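Local coordinates for protein putative trimethylamine methyltransferase (Rhizobium meliloti, PDB 4YYC) that probably transfers methyl groups, as a member of the trimethylamine methyltransferase family, at residues F208-V212 against V239-I244; A264-Q268 against I307-P312; H120-R126 against I201-P207. One frame throughout, in Å; residues are numbered along the deposited sequence. Where two conformers were deposited one is given.

Overall arrangement
The three contacts lie on neighbouring parts of one α/β fold, a mixed sheet with surrounding helices, consistent with the TIM barrel of the family. Along the chain they come in the order 3, 1, 2. Contact 1, its centre about 10 Å from the centre of the chain, sets strand 208-209 beside strand 240-245. Contact 3 leads into it through the end of helix 192-202, their centres about 14 Å apart. Contact 2, centred about 13 Å from contact 1, joins the approaches to strands 269-277 and 313-322. Contacts 2 and 3 have centres about 22 Å apart and nearest atoms about 7 Å apart; contact 1 bridges them, Phe208 packing on Ile201 and Val239 and Thr240 bonding Gln268.

Contact 1 of 3, residues F208-V212 against V239-I244; sequences FMGSV and VTLNLI
Gly210 N reaches two oxygens of 239-244, Asn242 OD1 at 2.9 Å and Leu241 O at 3.4 Å, both weak hydrogen bonds; the one to OD1 is bent to 124° at the hydrogen. Asn242 keeps CG beside its backbone N (chi1 -56°), which carries OD1 over to Gly210. Its ND2 gives Thr240 OG1 a nearly straight bond of 3.1 Å in the amide plane. ND2 also bonds Ala269 O, and Thr240 OG1 pairs with Gln268 OE1, so the buried amide is held against rotation. Thr240 CA makes a CH...O contact of 3.3 Å with Phe208 O. One water links Phe208 N to Val239 O, and a second links Gly210 O to Leu243 N.

The short, weakly bonded strand 208-209 runs parallel beside strand 240-245, waters standing in for direct backbone bonds; helices 215-229 and 231-236 connect them in a right-handed beta-alpha-beta crossover, as in a TIM barrel.

Side-chain packing, partly against carbonyl oxygens, fills the rest. Met209, present as selenomethionine, sets CB 3.1 Å from Leu241 O and bends at chi3 to bring CE into apolar contact 4.3 Å from Leu243 CB. Leu243 lies beside a bound ligand of unknown identity. Val212 packs both methyls near Leu243 O, CG2 at 3.4 Å, and CG1 also meets Asn242 CB and Ile244 CD1. Phe208 sends CE1 obliquely to Thr240 CG2, 3.9 Å away, its ring packed against helix 192-202.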
loop_
_atom_site.group_PDB
_atom_site.type_symbol
_atom_site.label_atom_id
_atom_site.label_comp_id
_atom_site.label_asym_id
_atom_site.label_seq_id
_atom_site.Cartn_x
_atom_site.Cartn_y
_atom_site.Cartn_z
ATOM N N PHE A 208 11.149 6.768 -24.520
ATOM C CA PHE A 208 9.757 6.762 -24.956
ATOM C C PHE A 208 9.380 5.445 -25.609
ATOM O O PHE A 208 10.251 4.605 -25.915
ATOM C CB PHE A 208 9.484 7.980 -25.840
ATOM C CG PHE A 208 10.227 7.967 -27.154
ATOM C CD1 PHE A 208 9.724 7.272 -28.234
ATOM C CD2 PHE A 208 11.449 8.633 -27.308
ATOM C CE1 PHE A 208 10.384 7.272 -29.460
ATOM C CE2 PHE A 208 12.124 8.609 -28.511
ATOM C CZ PHE A 208 11.591 7.921 -29.599
HETATM N N MSE A 209 8.093 5.297 -25.855
HETATM C CA MSE A 209 7.502 4.077 -26.403
HETATM C C MSE A 209 7.030 4.324 -27.806
HETATM O O MSE A 209 6.721 5.453 -28.200
HETATM C CB MSE A 209 6.302 3.648 -25.536
HETATM C CG MSE A 209 6.693 3.311 -24.107
HETATM SE SE MSE A 209 5.103 2.931 -23.030
HETATM C CE MSE A 209 4.787 1.125 -23.663
ATOM N N GLY A 210 6.917 3.255 -28.576
ATOM C CA GLY A 210 6.548 3.342 -29.969
ATOM C C GLY A 210 5.112 3.064 -30.276
ATOM O O GLY A 210 4.320 2.678 -29.420
ATOM N N SER A 211 4.742 3.298 -31.540
ATOM C CA SER A 211 3.358 3.069 -31.963
ATOM C C SER A 211 3.180 1.585 -32.267
ATOM O O SER A 211 4.084 0.959 -32.871
ATOM C CB SER A 211 3.031 3.865 -33.215
ATOM O OG SER A 211 1.707 3.577 -33.671
ATOM N N VAL A 212 2.018 1.050 -31.896
ATOM C CA VAL A 212 1.696 -0.359 -32.126
ATOM C C VAL A 212 0.385 -0.565 -32.825
ATOM O O VAL A 212 -0.057 -1.688 -32.994
ATOM C CB VAL A 212 1.795 -1.207 -30.836
ATOM C CG1 VAL A 212 3.223 -1.238 -30.332
ATOM C CG2 VAL A 212 0.851 -0.702 -29.789
ATOM N N VAL A 239 15.708 1.611 -28.055
ATOM C CA VAL A 239 15.331 2.999 -27.766
ATOM C C VAL A 239 13.835 3.139 -27.541
ATOM O O VAL A 239 13.373 4.216 -27.188
ATOM C CB VAL A 239 15.785 3.994 -28.851
ATOM C CG1 VAL A 239 17.308 3.989 -29.002
ATOM C CG2 VAL A 239 15.132 3.725 -30.189
ATOM N N THR A 240 13.091 2.055 -27.730
ATOM C CA THR A 240 11.650 2.011 -27.476
ATOM C C THR A 240 11.294 0.719 -26.741
ATOM O O THR A 240 11.911 -0.346 -26.971
ATOM C CB THR A 240 10.816 2.083 -28.770
ATOM O OG1 THR A 240 11.286 1.079 -29.674
ATOM C CG2 THR A 240 10.941 3.407 -29.403
ATOM N N LEU A 241 10.316 0.839 -25.845
ATOM C CA LEU A 241 9.503 -0.292 -25.384
ATOM C C LEU A 241 8.143 -0.160 -26.034
ATOM O O LEU A 241 7.624 0.951 -26.171
ATOM C CB LEU A 241 9.331 -0.298 -23.846
ATOM C CG LEU A 241 10.347 -1.183 -23.134
ATOM C CD1 LEU A 241 11.783 -0.732 -23.366
ATOM C CD2 LEU A 241 10.093 -1.203 -21.629
ATOM N N ASN A 242 7.545 -1.290 -26.408
ATOM C CA ASN A 242 6.368 -1.302 -27.259
ATOM C C ASN A 242 5.361 -2.270 -26.733
ATOM O O ASN A 242 5.704 -3.410 -26.464
ATOM C CB ASN A 242 6.794 -1.594 -28.690
ATOM C CG ASN A 242 7.824 -0.606 -29.163
ATOM O OD1 ASN A 242 7.470 0.546 -29.375
ATOM N ND2 ASN A 242 9.094 -0.995 -29.205
ATOM N N LEU A 243 4.134 -1.828 -26.508
ATOM C CA LEU A 243 3.142 -2.651 -25.848
ATOM C C LEU A 243 2.521 -3.653 -26.799
ATOM O O LEU A 243 1.835 -3.271 -27.729
ATOM C CB LEU A 243 2.076 -1.767 -25.215
ATOM C CG LEU A 243 1.013 -2.469 -24.392
ATOM C CD1 LEU A 243 1.590 -3.205 -23.221
ATOM C CD2 LEU A 243 0.068 -1.374 -23.878
ATOM N N ILE A 244 2.739 -4.937 -26.531
ATOM C CA ILE A 244 2.239 -6.036 -27.367
ATOM C C ILE A 244 1.235 -6.826 -26.516
ATOM O O ILE A 244 1.626 -7.719 -25.737
ATOM C CB ILE A 244 3.387 -6.941 -27.891
ATOM C CG1 ILE A 244 4.458 -6.100 -28.625
ATOM C CG2 ILE A 244 2.799 -8.077 -28.747
ATOM C CD1 ILE A 244 3.964 -5.383 -29.873
HETATM O O HOH W 1 13.999 6.716 -26.124
HETATM O O HOH W 2 3.555 0.915 -27.259
#

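Contact 2 of 3, residues A264-Q268 against I307-P312; sequences ARHNQ and IRKGAP
Arg265 and Ile307 cross at about a right angle, with Arg265 CG pressed tightly to Ile307 CG2 at 3.3 Å. The arginine chain is extended from CG to NE, which carries its guanidinium past the isoleucine and places Ile307 CD1 over one face, toward the rim. Arg308 crosses Arg265 at a slant: in one of its two conformers a face of its guanidinium lies against Arg265 CG, and the two guanidinium planes stand 80° apart. In that conformer Arg265 NE and Arg308 NH1 come within 3.9 Å without bonding, a like-charge approach that the salt bridge from Arg265 NH2 to Glu82 probably eases. An alanine in place of Arg265 is likely to leave Glu82 without this mate and open a gap beside Ile307 CG2.

Helices 254-265 and 286-307 end side by side, and the chain turns from each into an adjacent parallel strand, 269-277 and 313-322, as at the helix-to-strand turns of a TIM barrel. The second is a type II beta turn from Arg308 to Ala311, with Gly310 at its third position.

Ala264 CB fits between Ile307 CG2, 3.8 Å away, and Ala311 CB at 3.9 Å. Pro312 lays CG 3.7 Å from Asn267 O. One water donates to both Gln268 O and Pro312 O, while Gln268 NE2 holds His266 O at 2.9 Å in its amide plane, and OE1 accepts from Val239 N and pairs with Thr240 OG1.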
loop_
_atom_site.group_PDB
_atom_site.type_symbol
_atom_site.label_atom_id
_atom_site.label_comp_id
_atom_site.label_asym_id
_atom_site.label_seq_id
_atom_site.Cartn_x
_atom_site.Cartn_y
_atom_site.Cartn_z
ATOM N N ALA A 264 10.861 -6.445 -33.046
ATOM C CA ALA A 264 11.867 -7.489 -32.825
ATOM C C ALA A 264 12.917 -7.524 -33.932
ATOM O O ALA A 264 14.062 -7.807 -33.648
ATOM C CB ALA A 264 11.213 -8.843 -32.623
ATOM N N ARG A 265 12.574 -7.204 -35.175
ATOM C CA ARG A 265 13.584 -7.163 -36.213
ATOM C C ARG A 265 14.551 -6.009 -36.105
ATOM O O ARG A 265 15.645 -6.082 -36.671
ATOM C CB ARG A 265 12.921 -7.129 -37.577
ATOM C CG ARG A 265 12.382 -8.468 -38.013
ATOM C CD ARG A 265 12.214 -8.500 -39.517
ATOM N NE ARG A 265 11.788 -9.820 -39.953
ATOM C CZ ARG A 265 10.526 -10.192 -40.172
ATOM N NH1 ARG A 265 9.508 -9.368 -40.001
ATOM N NH2 ARG A 265 10.300 -11.443 -40.592
ATOM N N HIS A 266 14.169 -4.951 -35.379
ATOM C CA HIS A 266 15.023 -3.790 -35.186
ATOM C C HIS A 266 15.559 -3.623 -33.756
ATOM O O HIS A 266 15.957 -2.540 -33.398
ATOM C CB HIS A 266 14.228 -2.551 -35.609
ATOM C CG HIS A 266 13.876 -2.563 -37.054
ATOM N ND1 HIS A 266 14.809 -2.360 -38.034
ATOM C CD2 HIS A 266 12.703 -2.805 -37.679
ATOM C CE1 HIS A 266 14.236 -2.492 -39.220
ATOM N NE2 HIS A 266 12.946 -2.721 -39.036
ATOM N N ASN A 267 15.614 -4.722 -32.990
ATOM C CA ASN A 267 16.286 -4.703 -31.675
ATOM C C ASN A 267 15.524 -3.842 -30.689
ATOM O O ASN A 267 16.137 -3.337 -29.735
ATOM C CB ASN A 267 17.745 -4.165 -31.788
ATOM C CG ASN A 267 18.693 -4.679 -30.704
ATOM O OD1 ASN A 267 18.537 -4.423 -29.491
ATOM N ND2 ASN A 267 19.705 -5.356 -31.147
ATOM N N GLN A 268 14.215 -3.624 -30.926
ATOM C CA GLN A 268 13.413 -2.828 -30.013
ATOM C C GLN A 268 12.580 -3.755 -29.128
ATOM O O GLN A 268 12.371 -4.916 -29.468
ATOM C CB GLN A 268 12.535 -1.864 -30.770
ATOM C CG GLN A 268 13.317 -0.975 -31.714
ATOM C CD GLN A 268 14.413 -0.249 -31.005
ATOM O OE1 GLN A 268 14.134 0.516 -30.059
ATOM N NE2 GLN A 268 15.679 -0.488 -31.403
ATOM N N ILE A 307 11.638 -14.330 -34.409
ATOM C CA ILE A 307 11.919 -13.232 -35.325
ATOM C C ILE A 307 13.387 -12.848 -35.246
ATOM O O ILE A 307 14.018 -12.787 -36.298
ATOM C CB ILE A 307 11.010 -12.028 -35.057
ATOM C CG1 ILE A 307 9.536 -12.413 -35.307
ATOM C CG2 ILE A 307 11.439 -10.806 -35.878
ATOM C CD1 ILE A 307 9.154 -12.592 -36.765
ATOM N N ARG A 308 13.929 -12.579 -34.051
ATOM C CA ARG A 308 15.369 -12.316 -33.874
ATOM C C ARG A 308 15.829 -12.785 -32.518
ATOM O O ARG A 308 15.340 -12.324 -31.468
ATOM C CB ARG A 308 15.686 -10.840 -34.002
ATOM C CG ARG A 308 15.707 -10.326 -35.411
ATOM C CD ARG A 308 16.582 -11.125 -36.356
ATOM N NE ARG A 308 16.514 -10.505 -37.662
ATOM C CZ ARG A 308 15.675 -10.820 -38.638
ATOM N NH1 ARG A 308 14.791 -11.786 -38.506
ATOM N NH2 ARG A 308 15.758 -10.172 -39.783
ATOM N N LYS A 309 16.757 -13.731 -32.500
ATOM C CA LYS A 309 17.359 -14.174 -31.262
ATOM C C LYS A 309 17.992 -12.974 -30.583
ATOM O O LYS A 309 18.695 -12.185 -31.225
ATOM C CB LYS A 309 18.419 -15.236 -31.543
ATOM C CG LYS A 309 17.838 -16.591 -31.873
ATOM C CD LYS A 309 18.910 -17.599 -32.266
ATOM C CE LYS A 309 18.242 -18.879 -32.752
ATOM N NZ LYS A 309 19.233 -19.960 -32.931
ATOM N N GLY A 310 17.692 -12.810 -29.294
ATOM C CA GLY A 310 18.203 -11.706 -28.546
ATOM C C GLY A 310 17.342 -10.472 -28.561
ATOM O O GLY A 310 17.636 -9.522 -27.832
ATOM N N ALA A 311 16.242 -10.464 -29.308
ATOM C CA ALA A 311 15.375 -9.286 -29.271
ATOM C C ALA A 311 14.899 -9.052 -27.830
ATOM O O ALA A 311 14.531 -10.012 -27.170
ATOM C CB ALA A 311 14.172 -9.463 -30.161
ATOM N N PRO A 312 14.914 -7.787 -27.367
ATOM C CA PRO A 312 14.512 -7.594 -25.969
ATOM C C PRO A 312 13.003 -7.764 -25.756
ATOM O O PRO A 312 12.158 -7.320 -26.564
ATOM C CB PRO A 312 14.977 -6.173 -25.622
ATOM C CG PRO A 312 15.231 -5.524 -26.906
ATOM C CD PRO A 312 15.449 -6.554 -27.957
HETATM O O HOH W 3 11.438 -7.490 -29.280
#

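Contact 3 of 3, residues H120-R126 against I201-P207; sequences HARNPER and IRYSDKP
Arg122 lays one face of its guanidinium over Asp205 CB, the two side chains crossing at about a right angle. Its chain runs extended from CG to NE and ends among backbone carbonyls where helix 192-202 finishes. NE bonds Ser204 O at 3.0 Å, in the carbonyl plane and on a lone pair, and NH2 adds a weak bond to the same oxygen. Ile201 O lies 2.9 Å from Arg122 NE, so a positive group sits at the carbonyl end of the helix. Arg122 NH1 is taken by Tyr500 O.

The carboxylate of Asp205 is met by two residues of 120-126. With CG between backbone N and carbonyl carbon (chi1 62°), it lies side by side with Asn123, pointing the same way. Asn123 ND2 bonds OD2 at 3.0 Å, coming from above the carboxylate plane, although OD2 lies close to the plane of the amide. Arg126 bends at chi2 and forms a salt bridge from NE to OD1, 2.9 Å, on the syn side and 31° out of the carboxylate plane. A water spans Arg126 NH2 and Asp205 OD2. Asn123 OD1 accepts from Glu125 N in an Asx turn, so the amide that holds the acid also shapes its own loop; Ser204 OG makes an ST turn with Lys206 N.

Plainer packing completes the join of the loop between strands 116-119 and 128-131 to the lead-in of strand 208-209. Ala121 CB touches Pro207 CD at 3.7 Å, and Arg126 CD rests 3.5 Å from Lys206 CG, while Lys206 NZ goes to Met174 O and other oxygens. Asp205 O is buried without a partner, but its carboxylate, gripped by an amide, a guanidinium and a water, is likely to stay ionised.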
loop_
_atom_site.group_PDB
_atom_site.type_symbol
_atom_site.label_atom_id
_atom_site.label_comp_id
_atom_site.label_asym_id
_atom_site.label_seq_id
_atom_site.Cartn_x
_atom_site.Cartn_y
_atom_site.Cartn_z
ATOM N N HIS A 120 17.568 3.182 -24.062
ATOM C CA HIS A 120 18.350 4.375 -24.304
ATOM C C HIS A 120 17.444 5.576 -24.525
ATOM O O HIS A 120 16.410 5.468 -25.196
ATOM C CB HIS A 120 19.264 4.189 -25.502
ATOM C CG HIS A 120 20.338 3.167 -25.250
ATOM N ND1 HIS A 120 21.622 3.509 -24.891
ATOM C CD2 HIS A 120 20.292 1.815 -25.229
ATOM C CE1 HIS A 120 22.324 2.410 -24.678
ATOM N NE2 HIS A 120 21.540 1.368 -24.867
ATOM N N ALA A 121 17.864 6.703 -24.003
ATOM C CA ALA A 121 17.158 7.982 -24.171
ATOM C C ALA A 121 18.001 8.885 -25.030
ATOM O O ALA A 121 19.228 8.778 -25.066
ATOM C CB ALA A 121 16.937 8.626 -22.805
ATOM N N ARG A 122 17.371 9.850 -25.672
ATOM C CA ARG A 122 18.120 10.739 -26.544
ATOM C C ARG A 122 19.094 11.613 -25.749
ATOM O O ARG A 122 20.106 12.007 -26.276
ATOM C CB ARG A 122 17.186 11.571 -27.407
ATOM C CG ARG A 122 16.394 12.639 -26.659
ATOM C CD ARG A 122 15.465 13.344 -27.626
ATOM N NE ARG A 122 14.802 14.551 -27.142
ATOM C CZ ARG A 122 15.348 15.752 -27.080
ATOM N NH1 ARG A 122 16.613 15.954 -27.436
ATOM N NH2 ARG A 122 14.626 16.801 -26.686
ATOM N N ASN A 123 18.772 11.892 -24.482
ATOM C CA ASN A 123 19.733 12.395 -23.521
ATOM C C ASN A 123 20.229 11.178 -22.735
ATOM O O ASN A 123 19.484 10.640 -21.943
ATOM C CB ASN A 123 19.090 13.412 -22.577
ATOM C CG ASN A 123 19.982 13.816 -21.421
ATOM O OD1 ASN A 123 21.125 13.371 -21.287
ATOM N ND2 ASN A 123 19.471 14.730 -20.591
ATOM N N PRO A 124 21.498 10.756 -22.940
ATOM C CA PRO A 124 21.985 9.511 -22.336
ATOM C C PRO A 124 21.957 9.475 -20.823
ATOM O O PRO A 124 21.867 8.400 -20.231
ATOM C CB PRO A 124 23.428 9.418 -22.840
ATOM C CG PRO A 124 23.440 10.242 -24.071
ATOM C CD PRO A 124 22.525 11.382 -23.778
ATOM N N GLU A 125 21.948 10.633 -20.193
ATOM C CA GLU A 125 21.761 10.684 -18.738
ATOM C C GLU A 125 20.417 10.135 -18.268
ATOM O O GLU A 125 20.258 9.798 -17.088
ATOM C CB GLU A 125 21.904 12.098 -18.229
ATOM C CG GLU A 125 23.319 12.621 -18.354
ATOM C CD GLU A 125 24.352 11.683 -17.716
ATOM O OE1 GLU A 125 24.288 11.517 -16.478
ATOM O OE2 GLU A 125 25.193 11.089 -18.456
ATOM N N ARG A 126 19.455 10.069 -19.176
ATOM C CA ARG A 126 18.123 9.568 -18.878
ATOM C C ARG A 126 17.942 8.118 -19.286
ATOM O O ARG A 126 16.852 7.598 -19.237
ATOM C CB ARG A 126 17.059 10.451 -19.492
ATOM C CG ARG A 126 17.285 11.908 -19.120
ATOM C CD ARG A 126 16.036 12.553 -18.658
ATOM N NE ARG A 126 16.146 13.989 -18.385
ATOM C CZ ARG A 126 16.711 14.536 -17.318
ATOM N NH1 ARG A 126 17.318 13.797 -16.388
ATOM N NH2 ARG A 126 16.665 15.857 -17.184
ATOM N N ILE A 201 9.777 13.350 -28.508
ATOM C CA ILE A 201 11.123 13.814 -28.855
ATOM C C ILE A 201 11.273 15.293 -28.608
ATOM O O ILE A 201 12.315 15.716 -28.081
ATOM C CB ILE A 201 11.476 13.437 -30.313
ATOM C CG1 ILE A 201 11.379 11.932 -30.503
ATOM C CG2 ILE A 201 12.854 13.976 -30.670
ATOM C CD1 ILE A 201 11.359 11.449 -31.935
ATOM N N ARG A 202 10.261 16.060 -29.012
ATOM C CA ARG A 202 10.328 17.537 -28.956
ATOM C C ARG A 202 10.181 18.048 -27.515
ATOM O O ARG A 202 10.859 19.003 -27.126
ATOM C CB ARG A 202 9.246 18.132 -29.878
ATOM C CG ARG A 202 9.140 19.660 -29.962
ATOM C CD ARG A 202 10.421 20.358 -30.424
ATOM N NE ARG A 202 11.340 20.370 -29.315
ATOM C CZ ARG A 202 12.446 21.070 -29.191
ATOM N NH1 ARG A 202 12.826 21.974 -30.095
ATOM N NH2 ARG A 202 13.126 20.859 -28.065
ATOM N N TYR A 203 9.306 17.421 -26.724
ATOM C CA TYR A 203 8.937 17.949 -25.417
ATOM C C TYR A 203 9.550 17.196 -24.264
ATOM O O TYR A 203 9.370 17.583 -23.095
ATOM C CB TYR A 203 7.429 18.023 -25.282
ATOM C CG TYR A 203 6.810 18.948 -26.311
ATOM C CD1 TYR A 203 6.930 20.318 -26.184
ATOM C CD2 TYR A 203 6.160 18.449 -27.430
ATOM C CE1 TYR A 203 6.374 21.166 -27.136
ATOM C CE2 TYR A 203 5.611 19.276 -28.404
ATOM C CZ TYR A 203 5.707 20.633 -28.243
ATOM O OH TYR A 203 5.175 21.461 -29.216
ATOM N N SER A 204 10.326 16.156 -24.565
ATOM C CA SER A 204 10.990 15.387 -23.497
ATOM C C SER A 204 12.321 14.877 -24.028
ATOM O O SER A 204 12.529 14.854 -25.259
ATOM C CB SER A 204 10.138 14.195 -23.122
ATOM O OG SER A 204 10.654 13.587 -21.945
ATOM N N ASP A 205 13.185 14.456 -23.123
ATOM C CA ASP A 205 14.392 13.715 -23.487
ATOM C C ASP A 205 14.506 12.400 -22.720
ATOM O O ASP A 205 15.577 11.814 -22.676
ATOM C CB ASP A 205 15.645 14.581 -23.318
ATOM C CG ASP A 205 15.875 15.030 -21.891
ATOM O OD1 ASP A 205 15.093 14.681 -21.008
ATOM O OD2 ASP A 205 16.910 15.731 -21.672
ATOM N N LYS A 206 13.386 11.962 -22.143
ATOM C CA LYS A 206 13.301 10.698 -21.430
ATOM C C LYS A 206 12.953 9.585 -22.406
ATOM O O LYS A 206 12.403 9.829 -23.455
ATOM C CB LYS A 206 12.284 10.787 -20.289
ATOM C CG LYS A 206 12.706 11.699 -19.156
ATOM C CD LYS A 206 11.686 11.891 -18.043
ATOM C CE LYS A 206 12.205 12.855 -16.990
ATOM N NZ LYS A 206 11.220 12.988 -15.884
ATOM N N PRO A 207 13.253 8.328 -22.059
ATOM C CA PRO A 207 12.989 7.239 -23.008
ATOM C C PRO A 207 11.490 7.071 -23.280
ATOM O O PRO A 207 10.690 7.229 -22.387
ATOM C CB PRO A 207 13.541 6.009 -22.339
ATOM C CG PRO A 207 14.044 6.416 -21.050
ATOM C CD PRO A 207 13.943 7.881 -20.845
HETATM O O HOH W 4 16.684 17.560 -19.722
#